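Local structure of cytidylate kinase-like family protein (3FDI) at residues B[7-12]-B[100-105]; B[88-93]-B[106-111]. The protein is of unknown function but, as a cytidylate kinase-like member of the P-loop NTPase clan, probably binds a nucleotide and may transfer phosphate to a small substrate. All coordinates share one frame; numbering follows the deposited sequence.

Contact 1 is the backbone pairing at the middle of the parallel sheet; contact 2 is the packing of helix segment 88-93 against the turn and short helix of 106-111, on one side of it, and their centres lie about 9 Å apart. I103 connects them: its CG2 lies a tight 3.3 Å from A108 CB as modelled, and its CG1 approaches I90 CD1 at 3.9 Å. On the neighbouring strand, A10 CB comes within 3.8 Å of E109 N. Residues 100-105 run straight into 106-111, and at this junction, with G105 close by, R106 holds a sulfate that R13 also binds. The ion probably came from the crystallisation liquor, but it may mark a phosphate-binding pocket.

Contact 1: residues B[7-12]-B[100-105]; sequences IIIAIG and SFVIVG
I8 to I11 pair in parallel, residue for residue, with F101 to V104, forming a buried contact between two central strands of the 2-3-1-4-5 sheet seen in P-loop kinases. The axes of strands 8-12 and 101-104 approach to 4.8 Å and are inclined by only 17°. As parallel pairing requires, the bonds alternate across the gap: F101 N donates to I7 O, I9 N to F101 O, I103 N to I9 O at 2.9 Å, I11 N to I103 O, and G105 N to I11 O at 2.8 Å. I9 and I11 on one strand, and F101 and I103 on the other, each use both N-H and carbonyl here, and CA-H...O contacts such as that of V102 CA with I9 O fill the spaces between. At the start of the pairing a side chain joins in: S100 OG, placed beside its own backbone N, accepts from I7 N at 3.1 Å. With an alanine here I7 N would lose this acceptor, and the entry to the strand pair would probably be less firmly held.

The side chains sort themselves onto two faces. On one, the CG2 methyl of I8 sits over a face of the F101 ring, 3.9 Å from its centroid, in a CH-pi contact; the ring reaches it with CG lodged between the backbone N and the carbonyl carbon (chi1 57°). On the other, I11 reaches back diagonally, its CD1 meeting V102 CG1 at 3.7 Å.

Strand 118-125 takes the other edge of strand 8-13, bonding to I8, A10 and G12, while strand 34-35 lies beyond 101-104. Helix 19-30 packs on the face of I11, V102 and V104, and helix 81-95 on that of I8, F101 and I103.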
# COMPACT_ATOMS: atom_id res chain seq x y z
N ILE B 7 25.96 -18.72 10.92
CA ILE B 7 24.52 -18.70 10.59
C ILE B 7 23.71 -17.72 11.43
O ILE B 7 23.74 -17.74 12.67
CB ILE B 7 23.81 -20.07 10.69
CG1 ILE B 7 24.73 -21.22 10.23
CG2 ILE B 7 22.56 -20.07 9.83
CD1 ILE B 7 23.98 -22.43 9.57
N ILE B 8 22.97 -16.85 10.73
CA ILE B 8 22.01 -15.94 11.36
C ILE B 8 20.63 -16.14 10.70
O ILE B 8 20.53 -16.09 9.49
CB ILE B 8 22.47 -14.48 11.25
CG1 ILE B 8 23.93 -14.34 11.70
CG2 ILE B 8 21.63 -13.61 12.10
CD1 ILE B 8 24.55 -13.03 11.42
N ILE B 9 19.59 -16.40 11.50
CA ILE B 9 18.25 -16.60 10.98
C ILE B 9 17.34 -15.52 11.52
O ILE B 9 17.22 -15.40 12.73
CB ILE B 9 17.70 -17.93 11.37
CG1 ILE B 9 18.65 -19.05 10.89
CG2 ILE B 9 16.25 -18.07 10.84
CD1 ILE B 9 18.28 -20.47 11.45
N ALA B 10 16.75 -14.73 10.62
CA ALA B 10 15.91 -13.58 10.96
C ALA B 10 14.48 -14.00 10.65
O ALA B 10 14.16 -14.36 9.50
CB ALA B 10 16.30 -12.37 10.17
N ILE B 11 13.63 -14.02 11.65
CA ILE B 11 12.29 -14.53 11.51
C ILE B 11 11.34 -13.42 11.74
O ILE B 11 11.43 -12.74 12.78
CB ILE B 11 12.02 -15.63 12.54
CG1 ILE B 11 12.66 -16.93 12.10
CG2 ILE B 11 10.49 -15.88 12.68
CD1 ILE B 11 12.82 -17.84 13.19
N GLY B 12 10.44 -13.25 10.79
CA GLY B 12 9.25 -12.46 10.96
C GLY B 12 8.04 -13.38 11.00
O GLY B 12 8.14 -14.56 10.71
N SER B 100 26.56 -16.71 15.76
CA SER B 100 25.41 -17.30 15.15
C SER B 100 24.22 -17.19 16.09
O SER B 100 24.37 -17.37 17.31
CB SER B 100 25.67 -18.74 14.86
OG SER B 100 26.72 -18.84 13.90
N PHE B 101 23.04 -16.89 15.53
CA PHE B 101 21.82 -16.74 16.33
C PHE B 101 20.57 -16.68 15.48
O PHE B 101 20.63 -16.52 14.26
CB PHE B 101 21.87 -15.48 17.27
CG PHE B 101 22.10 -14.17 16.55
CD1 PHE B 101 21.02 -13.39 16.12
CD2 PHE B 101 23.38 -13.73 16.30
CE1 PHE B 101 21.23 -12.18 15.45
CE2 PHE B 101 23.62 -12.52 15.62
CZ PHE B 101 22.54 -11.74 15.20
N VAL B 102 19.44 -16.82 16.17
CA VAL B 102 18.12 -16.62 15.63
C VAL B 102 17.61 -15.33 16.26
O VAL B 102 17.78 -15.10 17.47
CB VAL B 102 17.16 -17.78 16.00
CG1 VAL B 102 15.78 -17.49 15.46
CG2 VAL B 102 17.68 -19.14 15.47
N ILE B 103 17.02 -14.48 15.44
CA ILE B 103 16.44 -13.26 15.93
C ILE B 103 15.03 -13.13 15.34
O ILE B 103 14.82 -13.27 14.14
CB ILE B 103 17.37 -12.02 15.66
CG1 ILE B 103 16.76 -10.70 16.15
CG2 ILE B 103 17.73 -11.91 14.20
CD1 ILE B 103 16.54 -10.61 17.60
N VAL B 104 14.06 -12.92 16.22
CA VAL B 104 12.69 -12.73 15.82
C VAL B 104 12.43 -11.23 15.76
O VAL B 104 12.74 -10.51 16.72
CB VAL B 104 11.74 -13.37 16.85
CG1 VAL B 104 10.30 -13.00 16.54
CG2 VAL B 104 11.95 -14.91 16.87
N GLY B 105 11.87 -10.76 14.66
CA GLY B 105 11.43 -9.41 14.56
C GLY B 105 12.59 -8.46 14.58
O GLY B 105 13.67 -8.80 14.08

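Contact 2: residues B[88-93]-B[106-111]; sequences NFIRKK and RCAEEI. With SO4 (sulfate ion), chain F.
I90 reaches out from helix 81-95 across the side chain of R106, its CD1 coming to 3.9 Å from R106 CB while its CG2 branch meets I111. The two isoleucines cross at about a right angle, CG2 to CG2 at 4.1 Å. The CG2 of I111 also touches R91 CB at 4.1 Å. Beyond CB, R91 turns away. A bend at its third torsion (chi3 61°) folds the guanidinium back toward N88, one helical turn earlier, where NE and NH2 both donate to OD1, each at 2.9 Å. That oxygen lies in the guanidinium plane, so the grip is side-on and should hold the group's rotation. R91 has a second partner: NH1 forms a salt bridge with E96, and F57 supplies a cation-pi partner.

In the P-loop kinase fold, ligand-binding residues commonly lie where strands end and helices begin. Here strand 101-104 passes through R106 and C107, both with left-handed backbone angles, into helix 108-111, with C107 as its N-cap residue and A108 set near the end of I90.

R106 takes a quite different shape from R91. Bends at chi2 (-74°) and chi3 (88°) curl the chain round, bringing the guanidinium's NE and NH2 edge to the same sulfate that its backbone N meets. R106 N donates to O1 at 3.0 Å and R106 NH2 to O4 at 2.9 Å. R106 NE also donates to O1, which lies near the guanidinium plane, although that modelled distance is doubtfully short. The remaining nitrogen, R106 NH1, hydrogen-bonds Q86 OE1, tying the guanidinium to the helix that carries I90.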
# COMPACT_ATOMS: atom_id res chain seq x y z
N ASN B 88 21.92 -1.83 16.94
CA ASN B 88 23.34 -1.91 17.07
C ASN B 88 23.82 -3.21 17.76
O ASN B 88 24.84 -3.78 17.32
CB ASN B 88 23.86 -0.70 17.75
CG ASN B 88 25.33 -0.53 17.52
OD1 ASN B 88 25.85 -0.82 16.42
ND2 ASN B 88 26.03 -0.11 18.57
N PHE B 89 23.10 -3.67 18.80
CA PHE B 89 23.34 -4.99 19.40
C PHE B 89 23.37 -6.06 18.34
O PHE B 89 24.26 -6.88 18.31
CB PHE B 89 22.29 -5.35 20.47
CG PHE B 89 22.45 -6.73 21.09
CD1 PHE B 89 23.11 -6.89 22.29
CD2 PHE B 89 21.88 -7.83 20.50
CE1 PHE B 89 23.26 -8.18 22.86
CE2 PHE B 89 22.02 -9.09 21.06
CZ PHE B 89 22.71 -9.27 22.22
N ILE B 90 22.37 -6.05 17.49
CA ILE B 90 22.18 -7.06 16.49
C ILE B 90 23.27 -7.01 15.45
O ILE B 90 23.78 -8.05 15.04
CB ILE B 90 20.82 -6.87 15.83
CG1 ILE B 90 19.74 -7.29 16.83
CG2 ILE B 90 20.67 -7.71 14.59
CD1 ILE B 90 18.28 -7.15 16.29
N ARG B 91 23.62 -5.79 15.05
CA ARG B 91 24.64 -5.56 14.06
C ARG B 91 26.02 -5.98 14.60
O ARG B 91 26.77 -6.64 13.90
CB ARG B 91 24.62 -4.07 13.68
CG ARG B 91 25.57 -3.65 12.54
CD ARG B 91 25.92 -2.14 12.57
NE ARG B 91 26.60 -1.80 13.82
CZ ARG B 91 27.90 -1.95 14.07
NH1 ARG B 91 28.75 -2.43 13.15
NH2 ARG B 91 28.35 -1.66 15.27
N LYS B 92 26.34 -5.61 15.83
CA LYS B 92 27.61 -5.99 16.44
C LYS B 92 27.74 -7.49 16.60
O LYS B 92 28.77 -8.05 16.28
CB LYS B 92 27.82 -5.32 17.81
CG LYS B 92 28.27 -3.88 17.72
CD LYS B 92 28.52 -3.27 19.12
CE LYS B 92 28.95 -1.78 19.04
NZ LYS B 92 29.50 -1.20 20.32
N LYS B 93 26.70 -8.13 17.14
CA LYS B 93 26.73 -9.56 17.33
C LYS B 93 26.90 -10.26 15.97
O LYS B 93 27.69 -11.21 15.86
CB LYS B 93 25.49 -10.08 18.06
CG LYS B 93 25.40 -9.71 19.53
CD LYS B 93 26.56 -10.27 20.36
CE LYS B 93 26.16 -10.45 21.82
NZ LYS B 93 27.27 -10.83 22.75
N ARG B 106 12.34 -7.26 15.13
CA ARG B 106 13.37 -6.25 15.35
C ARG B 106 14.08 -5.75 14.08
O ARG B 106 15.23 -5.29 14.13
CB ARG B 106 14.40 -6.78 16.36
CG ARG B 106 13.80 -7.21 17.75
CD ARG B 106 13.41 -6.00 18.62
NE ARG B 106 12.07 -5.56 18.36
CZ ARG B 106 11.49 -4.47 18.86
NH1 ARG B 106 12.15 -3.66 19.68
NH2 ARG B 106 10.22 -4.19 18.54
N CYS B 107 13.40 -5.81 12.95
CA CYS B 107 13.92 -5.38 11.67
C CYS B 107 15.18 -6.13 11.29
O CYS B 107 16.00 -5.60 10.53
CB CYS B 107 14.17 -3.88 11.70
SG CYS B 107 12.65 -2.95 12.07
N ALA B 108 15.37 -7.34 11.81
CA ALA B 108 16.70 -7.94 11.69
C ALA B 108 17.08 -8.22 10.24
O ALA B 108 18.24 -8.06 9.89
CB ALA B 108 16.86 -9.17 12.57
N GLU B 109 16.13 -8.62 9.38
CA GLU B 109 16.47 -8.91 7.99
C GLU B 109 16.98 -7.64 7.29
O GLU B 109 17.86 -7.74 6.43
CB GLU B 109 15.32 -9.55 7.21
CG GLU B 109 14.31 -8.61 6.55
CD GLU B 109 13.56 -7.72 7.51
OE1 GLU B 109 13.52 -7.94 8.80
OE2 GLU B 109 13.02 -6.72 6.99
N GLU B 110 16.48 -6.48 7.69
CA GLU B 110 16.94 -5.21 7.12
C GLU B 110 18.31 -4.82 7.66
O GLU B 110 19.21 -4.47 6.86
CB GLU B 110 15.95 -4.09 7.37
CG GLU B 110 16.33 -2.74 6.82
CD GLU B 110 16.46 -2.69 5.27
OE1 GLU B 110 15.88 -3.55 4.56
OE2 GLU B 110 17.16 -1.76 4.78
N ILE B 111 18.46 -4.85 8.99
CA ILE B 111 19.75 -4.57 9.65
C ILE B 111 20.95 -5.42 9.13
O ILE B 111 22.07 -4.91 8.99
CB ILE B 111 19.66 -4.80 11.16
CG1 ILE B 111 18.70 -3.79 11.80
CG2 ILE B 111 21.05 -4.72 11.83
CD1 ILE B 111 18.53 -4.06 13.24
S SO4 F . 8.96 -7.47 17.50
O1 SO4 F . 10.39 -7.20 17.39
O2 SO4 F . 8.51 -7.60 16.11
O3 SO4 F . 8.71 -8.66 18.29
O4 SO4 F . 8.34 -6.32 18.20